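Local coordinates for protein probable branched-chain-amino-acid aminotransferase (Thermotoga maritima MSB8, PDB 3CSW) that probably catalyses the pyridoxal-phosphate-dependent exchange of amino groups between leucine, isoleucine or valine and 2-oxoglutarate in branched-chain amino acid synthesis, at residues 123-129 and 245-251; 168-174 and 223-229. One frame throughout, in Å; residues are numbered along the deposited sequence. Where two conformers were deposited one is given.

Contact 1: residues 123-129 and 245-251; sequences TGVEVKI and VPVRRLN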
loop_
_atom_site.group_PDB
_atom_site.type_symbol
_atom_site.label_atom_id
_atom_site.label_comp_id
_atom_site.label_asym_id
_atom_site.label_seq_id
_atom_site.Cartn_x
_atom_site.Cartn_y
_atom_site.Cartn_z
ATOM N N THR A 123 -20.749 -19.738 -26.351
ATOM C CA THR A 123 -21.556 -19.868 -25.130
ATOM C C THR A 123 -21.011 -19.128 -23.854
ATOM O O THR A 123 -21.674 -19.082 -22.816
ATOM C CB THR A 123 -21.721 -21.365 -24.794
ATOM O OG1 THR A 123 -22.394 -21.510 -23.537
ATOM C CG2 THR A 123 -20.350 -22.065 -24.719
ATOM N N GLY A 124 -19.816 -18.565 -23.924
ATOM C CA GLY A 124 -19.247 -17.827 -22.789
ATOM C C GLY A 124 -18.460 -18.696 -21.817
ATOM O O GLY A 124 -18.620 -19.922 -21.784
ATOM N N VAL A 125 -17.586 -18.072 -21.032
ATOM C CA VAL A 125 -16.787 -18.819 -20.061
ATOM C C VAL A 125 -17.076 -18.309 -18.644
ATOM O O VAL A 125 -17.719 -17.252 -18.468
ATOM C CB VAL A 125 -15.258 -18.713 -20.376
ATOM C CG1 VAL A 125 -14.948 -19.227 -21.795
ATOM C CG2 VAL A 125 -14.727 -17.265 -20.173
ATOM N N GLU A 126 -16.650 -19.113 -17.668
ATOM C CA GLU A 126 -16.649 -18.756 -16.233
ATOM C C GLU A 126 -15.272 -18.231 -15.845
ATOM O O GLU A 126 -14.260 -18.799 -16.238
ATOM C CB GLU A 126 -16.943 -19.993 -15.365
ATOM C CG GLU A 126 -16.651 -19.852 -13.836
ATOM C CD GLU A 126 -17.726 -19.093 -13.059
ATOM O OE1 GLU A 126 -18.895 -19.160 -13.457
ATOM O OE2 GLU A 126 -17.416 -18.473 -12.033
ATOM N N VAL A 127 -15.232 -17.142 -15.077
ATOM C CA VAL A 127 -13.991 -16.613 -14.510
ATOM C C VAL A 127 -14.245 -16.359 -13.018
ATOM O O VAL A 127 -15.402 -16.214 -12.570
ATOM C CB VAL A 127 -13.482 -15.307 -15.206
ATOM C CG1 VAL A 127 -13.264 -15.535 -16.670
ATOM C CG2 VAL A 127 -14.453 -14.155 -15.019
ATOM N N LYS A 128 -13.172 -16.312 -12.241
ATOM C CA LYS A 128 -13.280 -16.017 -10.820
ATOM C C LYS A 128 -12.226 -15.014 -10.403
ATOM O O LYS A 128 -11.150 -14.965 -11.001
ATOM C CB LYS A 128 -13.128 -17.307 -10.001
ATOM C CG LYS A 128 -14.257 -18.242 -10.191
ATOM C CD LYS A 128 -14.066 -19.542 -9.468
ATOM C CE LYS A 128 -15.190 -20.493 -9.816
ATOM N NZ LYS A 128 -15.198 -21.631 -8.872
ATOM N N ILE A 129 -12.524 -14.220 -9.369
ATOM C CA ILE A 129 -11.521 -13.321 -8.749
ATOM C C ILE A 129 -10.393 -14.188 -8.145
ATOM O O ILE A 129 -10.648 -15.122 -7.389
ATOM C CB ILE A 129 -12.144 -12.371 -7.647
ATOM C CG1 ILE A 129 -13.281 -11.505 -8.218
ATOM C CG2 ILE A 129 -11.096 -11.431 -7.043
ATOM C CD1 ILE A 129 -12.893 -10.654 -9.441
ATOM N N VAL A 245 -13.165 -13.395 -25.901
ATOM C CA VAL A 245 -13.757 -14.488 -25.158
ATOM C C VAL A 245 -14.847 -13.928 -24.238
ATOM O O VAL A 245 -14.550 -13.253 -23.250
ATOM C CB VAL A 245 -12.677 -15.288 -24.361
ATOM C CG1 VAL A 245 -13.297 -16.466 -23.605
ATOM C CG2 VAL A 245 -11.571 -15.806 -25.320
ATOM N N PRO A 246 -16.124 -14.202 -24.555
ATOM C CA PRO A 246 -17.208 -13.682 -23.730
ATOM C C PRO A 246 -17.251 -14.347 -22.369
ATOM O O PRO A 246 -16.990 -15.550 -22.274
ATOM C CB PRO A 246 -18.480 -14.048 -24.522
ATOM C CG PRO A 246 -18.048 -14.601 -25.771
ATOM C CD PRO A 246 -16.633 -15.018 -25.665
ATOM N N VAL A 247 -17.570 -13.567 -21.337
ATOM C CA VAL A 247 -17.679 -14.091 -19.978
ATOM C C VAL A 247 -19.149 -14.160 -19.617
ATOM O O VAL A 247 -19.835 -13.130 -19.549
ATOM C CB VAL A 247 -16.913 -13.236 -18.922
ATOM C CG1 VAL A 247 -17.219 -13.730 -17.489
ATOM C CG2 VAL A 247 -15.365 -13.222 -19.202
ATOM N N ARG A 248 -19.655 -15.371 -19.398
ATOM C CA ARG A 248 -21.058 -15.504 -18.978
ATOM C C ARG A 248 -21.292 -15.425 -17.457
ATOM O O ARG A 248 -22.404 -15.103 -17.019
ATOM C CB ARG A 248 -21.683 -16.763 -19.554
ATOM C CG ARG A 248 -21.316 -18.013 -18.917
ATOM C CD ARG A 248 -22.242 -19.168 -19.403
ATOM N NE ARG A 248 -21.482 -20.390 -19.206
ATOM C CZ ARG A 248 -21.252 -20.958 -18.018
ATOM N NH1 ARG A 248 -21.785 -20.458 -16.898
ATOM N NH2 ARG A 248 -20.486 -22.048 -17.947
ATOM N N ARG A 249 -20.238 -15.684 -16.672
ATOM C CA ARG A 249 -20.333 -15.689 -15.216
ATOM C C ARG A 249 -18.991 -15.310 -14.533
ATOM O O ARG A 249 -17.941 -15.820 -14.908
ATOM C CB ARG A 249 -20.767 -17.087 -14.806
ATOM C CG ARG A 249 -21.235 -17.264 -13.406
ATOM C CD ARG A 249 -21.975 -18.595 -13.346
ATOM N NE ARG A 249 -22.731 -18.787 -12.115
ATOM C CZ ARG A 249 -22.316 -19.514 -11.076
ATOM N NH1 ARG A 249 -21.129 -20.127 -11.100
ATOM N NH2 ARG A 249 -23.096 -19.630 -9.995
ATOM N N LEU A 250 -19.050 -14.375 -13.583
ATOM C CA LEU A 250 -17.933 -14.000 -12.730
ATOM C C LEU A 250 -18.286 -14.446 -11.321
ATOM O O LEU A 250 -19.271 -14.001 -10.760
ATOM C CB LEU A 250 -17.699 -12.477 -12.765
ATOM C CG LEU A 250 -16.741 -11.839 -11.757
ATOM C CD1 LEU A 250 -15.306 -12.383 -11.891
ATOM C CD2 LEU A 250 -16.811 -10.281 -11.857
ATOM N N ASN A 251 -17.473 -15.316 -10.740
ATOM C CA ASN A 251 -17.781 -15.890 -9.440
ATOM C C ASN A 251 -19.201 -16.503 -9.534
ATOM O O ASN A 251 -19.414 -17.410 -10.340
ATOM C CB ASN A 251 -17.612 -14.853 -8.301
ATOM C CG ASN A 251 -16.147 -14.563 -7.951
ATOM O OD1 ASN A 251 -15.232 -14.862 -8.702
ATOM N ND2 ASN A 251 -15.935 -13.974 -6.789
HETATM O O HOH W 1 -13.108 -15.476 -5.991
#

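Contact 2: residues 168-174 and 223-229; sequences LGLNGQV and VVWVWEL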
loop_
_atom_site.group_PDB
_atom_site.type_symbol
_atom_site.label_atom_id
_atom_site.label_comp_id
_atom_site.label_asym_id
_atom_site.label_seq_id
_atom_site.Cartn_x
_atom_site.Cartn_y
_atom_site.Cartn_z
ATOM N N LEU A 168 -6.659 -8.647 -9.290
ATOM C CA LEU A 168 -6.847 -7.280 -8.893
ATOM C C LEU A 168 -5.490 -6.755 -8.447
ATOM O O LEU A 168 -4.613 -7.531 -8.043
ATOM C CB LEU A 168 -7.824 -7.170 -7.711
ATOM C CG LEU A 168 -9.160 -7.909 -7.822
ATOM C CD1 LEU A 168 -9.988 -7.643 -6.604
ATOM C CD2 LEU A 168 -9.872 -7.545 -9.091
ATOM N N GLY A 169 -5.322 -5.445 -8.521
ATOM C CA GLY A 169 -4.125 -4.804 -7.996
ATOM C C GLY A 169 -4.265 -4.641 -6.505
ATOM O O GLY A 169 -5.322 -4.937 -5.946
ATOM N N LEU A 170 -3.228 -4.120 -5.853
ATOM C CA LEU A 170 -3.237 -4.013 -4.401
ATOM C C LEU A 170 -4.384 -3.194 -3.854
ATOM O O LEU A 170 -4.746 -3.396 -2.722
ATOM C CB LEU A 170 -1.936 -3.417 -3.850
ATOM C CG LEU A 170 -0.657 -4.256 -3.832
ATOM C CD1 LEU A 170 0.440 -3.458 -3.074
ATOM C CD2 LEU A 170 -0.892 -5.657 -3.242
ATOM N N ASN A 171 -4.910 -2.231 -4.615
ATOM C CA ASN A 171 -6.019 -1.417 -4.125
ATOM C C ASN A 171 -7.406 -1.916 -4.554
ATOM O O ASN A 171 -8.399 -1.226 -4.346
ATOM C CB ASN A 171 -5.882 0.037 -4.600
ATOM C CG ASN A 171 -4.629 0.727 -4.077
ATOM O OD1 ASN A 171 -3.778 1.108 -4.858
ATOM N ND2 ASN A 171 -4.534 0.910 -2.763
ATOM N N GLY A 172 -7.506 -3.095 -5.156
ATOM C CA GLY A 172 -8.811 -3.570 -5.588
ATOM C C GLY A 172 -9.246 -3.120 -6.974
ATOM O O GLY A 172 -10.380 -3.384 -7.373
ATOM N N GLN A 173 -8.353 -2.448 -7.706
ATOM C CA GLN A 173 -8.587 -2.143 -9.113
ATOM C C GLN A 173 -8.462 -3.430 -9.908
ATOM O O GLN A 173 -7.686 -4.301 -9.557
ATOM C CB GLN A 173 -7.619 -1.064 -9.654
ATOM C CG GLN A 173 -6.166 -1.482 -9.959
ATOM C CD GLN A 173 -5.234 -1.464 -8.747
ATOM O OE1 GLN A 173 -5.666 -1.592 -7.609
ATOM N NE2 GLN A 173 -3.947 -1.323 -9.007
ATOM N N VAL A 174 -9.253 -3.548 -10.970
ATOM C CA VAL A 174 -9.113 -4.649 -11.906
ATOM C C VAL A 174 -7.807 -4.465 -12.697
ATOM O O VAL A 174 -7.541 -3.390 -13.276
ATOM C CB VAL A 174 -10.321 -4.719 -12.880
ATOM C CG1 VAL A 174 -10.160 -5.869 -13.844
ATOM C CG2 VAL A 174 -11.643 -4.834 -12.096
ATOM N N VAL A 223 -8.882 3.542 -14.634
ATOM C CA VAL A 223 -8.916 2.689 -13.468
ATOM C C VAL A 223 -10.356 2.145 -13.333
ATOM O O VAL A 223 -11.316 2.909 -13.336
ATOM C CB VAL A 223 -8.482 3.443 -12.186
ATOM C CG1 VAL A 223 -8.713 2.578 -10.922
ATOM C CG2 VAL A 223 -7.016 3.873 -12.308
ATOM N N VAL A 224 -10.470 0.818 -13.242
ATOM C CA VAL A 224 -11.742 0.112 -13.113
ATOM C C VAL A 224 -11.675 -0.605 -11.764
ATOM O O VAL A 224 -10.737 -1.331 -11.508
ATOM C CB VAL A 224 -11.919 -0.891 -14.253
ATOM C CG1 VAL A 224 -13.223 -1.730 -14.075
ATOM C CG2 VAL A 224 -11.887 -0.159 -15.604
ATOM N N TRP A 225 -12.628 -0.325 -10.880
ATOM C CA TRP A 225 -12.680 -0.955 -9.548
ATOM C C TRP A 225 -13.418 -2.302 -9.625
ATOM O O TRP A 225 -14.342 -2.472 -10.438
ATOM C CB TRP A 225 -13.347 -0.004 -8.532
ATOM C CG TRP A 225 -12.591 1.273 -8.336
ATOM C CD1 TRP A 225 -13.028 2.529 -8.626
ATOM C CD2 TRP A 225 -11.258 1.424 -7.813
ATOM N NE1 TRP A 225 -12.058 3.456 -8.306
ATOM C CE2 TRP A 225 -10.961 2.806 -7.819
ATOM C CE3 TRP A 225 -10.289 0.532 -7.358
ATOM C CZ2 TRP A 225 -9.753 3.312 -7.380
ATOM C CZ3 TRP A 225 -9.055 1.048 -6.936
ATOM C CH2 TRP A 225 -8.805 2.419 -6.966
ATOM N N VAL A 226 -13.017 -3.261 -8.791
ATOM C CA VAL A 226 -13.574 -4.627 -8.895
ATOM C C VAL A 226 -15.118 -4.706 -8.926
ATOM O O VAL A 226 -15.684 -5.468 -9.717
ATOM C CB VAL A 226 -13.005 -5.581 -7.831
ATOM C CG1 VAL A 226 -13.226 -5.044 -6.395
ATOM C CG2 VAL A 226 -13.535 -7.037 -8.062
ATOM N N TRP A 227 -15.789 -3.923 -8.089
ATOM C CA TRP A 227 -17.264 -3.942 -8.013
ATOM C C TRP A 227 -18.012 -3.517 -9.307
ATOM O O TRP A 227 -19.168 -3.876 -9.505
ATOM C CB TRP A 227 -17.738 -3.138 -6.808
ATOM C CG TRP A 227 -17.389 -1.679 -6.813
ATOM C CD1 TRP A 227 -18.133 -0.652 -7.343
ATOM C CD2 TRP A 227 -16.238 -1.071 -6.218
ATOM N NE1 TRP A 227 -17.490 0.550 -7.142
ATOM C CE2 TRP A 227 -16.331 0.324 -6.449
ATOM C CE3 TRP A 227 -15.135 -1.564 -5.509
ATOM C CZ2 TRP A 227 -15.367 1.228 -5.978
ATOM C CZ3 TRP A 227 -14.164 -0.664 -5.056
ATOM C CH2 TRP A 227 -14.290 0.715 -5.288
ATOM N N GLU A 228 -17.336 -2.786 -10.196
ATOM C CA GLU A 228 -17.888 -2.435 -11.500
ATOM C C GLU A 228 -18.098 -3.668 -12.383
ATOM O O GLU A 228 -18.969 -3.665 -13.221
ATOM C CB GLU A 228 -17.009 -1.426 -12.256
ATOM C CG GLU A 228 -16.754 -0.113 -11.536
ATOM C CD GLU A 228 -16.059 0.907 -12.437
ATOM O OE1 GLU A 228 -16.640 1.270 -13.468
ATOM O OE2 GLU A 228 -14.955 1.365 -12.104
ATOM N N LEU A 229 -17.283 -4.698 -12.223
ATOM C CA LEU A 229 -17.483 -5.946 -12.964
ATOM C C LEU A 229 -18.831 -6.571 -12.550
ATOM O O LEU A 229 -19.543 -7.154 -13.367
ATOM C CB LEU A 229 -16.348 -6.935 -12.695
ATOM C CG LEU A 229 -14.919 -6.583 -13.133
ATOM C CD1 LEU A 229 -13.934 -7.713 -12.743
ATOM C CD2 LEU A 229 -14.824 -6.272 -14.630
HETATM O O HOH W 2 -8.034 -0.777 -13.275
#

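Contact 1: residues 123-129 and 245-251
Val127 and Leu250 meet in the tight half of this contact. CG2 of Val127 touches Leu250 CD1 and Val247 CG1, each at 3.7 Å. With CG1 beside the backbone N (chi1 -58°), CG2 is set between N and the carbonyl carbon, facing both neighbours. Val125 carries on the same apolar face, its CG1 crossing Val245 CG1 at nearly a right angle, 3.7 Å away. Met235 and Leu237 of strand 234-239 and Ile166 pack against Val127 too. The bridges are of the parallel kind, although 245-247 runs 67° away from 125-129: Val127 N donates to Arg249 O (3.0 Å, 167° at the hydrogen), and Asn251 N returns to Val127 O. Between Val125 and Glu126 the register slips by one residue, a beta bulge, where Val125 O takes Arg248 N at 2.9 Å and, weakly, Arg249 N. Here the chain turns a corner, so strand 125-129 bonds both to edge strand 243-247 of one mixed sheet and to 249-250 of its own. Gly124 CA makes a CA-H...O contact with Pro246 O at 3.2 Å. At the far end the amide of Asn251 stands in for a backbone carbonyl: OD1 accepts Ile129 N at 2.9 Å on a lone pair, and a water donates to Ile129 O and accepts weakly from Asn251 ND2. The face of Glu126 and Arg249 is partly exposed and less settled: their salt bridge, NH1 to OE1, is long and weak at 3.4 Å, and doubtful because Glu126 was modelled in two conformers. Lys128 extends away to Asp161. At a separate edge of the contact, Arg248 brings Thr123 O to the rim of its guanidinium, near its plane.

Contact 2: residues 168-174 and 223-229
Gly172 O receives Val226 N at 3.0 Å and Val174 N donates to Val224 O at 2.7 Å, flanking the single backbone bridge of Gln173 with Trp225; both donors approach close to the C=O line, though the Val226 bond is bent at its hydrogen (147°). Trp225 brings the six-membered part of its indole to the loop: CG lies anti to the carbonyl carbon (chi1 -62°), and the ring presents its edge to Gly172 C, with CZ3 3.7 Å from Gln173 CB. Val223 CG1 sits over one face of this indole, and Arg133 of the second subunit makes a cation-pi contact with it. The loop is the tip of the hairpin joining strands 164-168 and 174-177: a type I turn from Gly169 to Gly172 followed by a G1 bulge, with Gly172 at positive phi and Gly169 N bonded to Gln173 O. The weakly bonded first turn of helix 226-230 packs against the apolar ends of the loop. Leu168 CD2 crosses Val226 CG2 at about a right angle, 3.8 Å apart, and Val174 CG2 meets Leu229 CD1 tip to tip at 3.7 Å, over Val182 of strand 181-186. Glu228 OE2 accepts Trp225 N at 3.1 Å, on its anti side and tilted out of the carboxylate plane, which ties the side chain to the backbone just before the helix, while OE1 pairs with Arg222. A water donates to Val174 O and accepts from Val224 N. Asn171 ND2 bonds Leu170 O of the second subunit, and Gln173 NE2 reaches Ser197 O.

Overall arrangement
Along the chain the order is 123-129, 168-174, 223-229 and 245-251, so contact 2 falls between the two halves of contact 1. Their centres lie 17 Å apart, yet they share a hydrophobic seam: Leu250 CD2 touches Leu229 CB at 3.5 Å, and Ile129 packs on both Leu168 and Val226. Strands 125-129, 164-168, 174-177 and 249-250 all belong to one mixed sheet, while 243-247 is the edge strand of a second mixed sheet; helix 226-230, which belongs to contact 2, packs on Ile129 and Leu250 of contact 1. Both contacts also touch the second subunit, placing this side of the class-IV aminotransferase domain at the subunit interface, away from the pyridoxal-phosphate pocket.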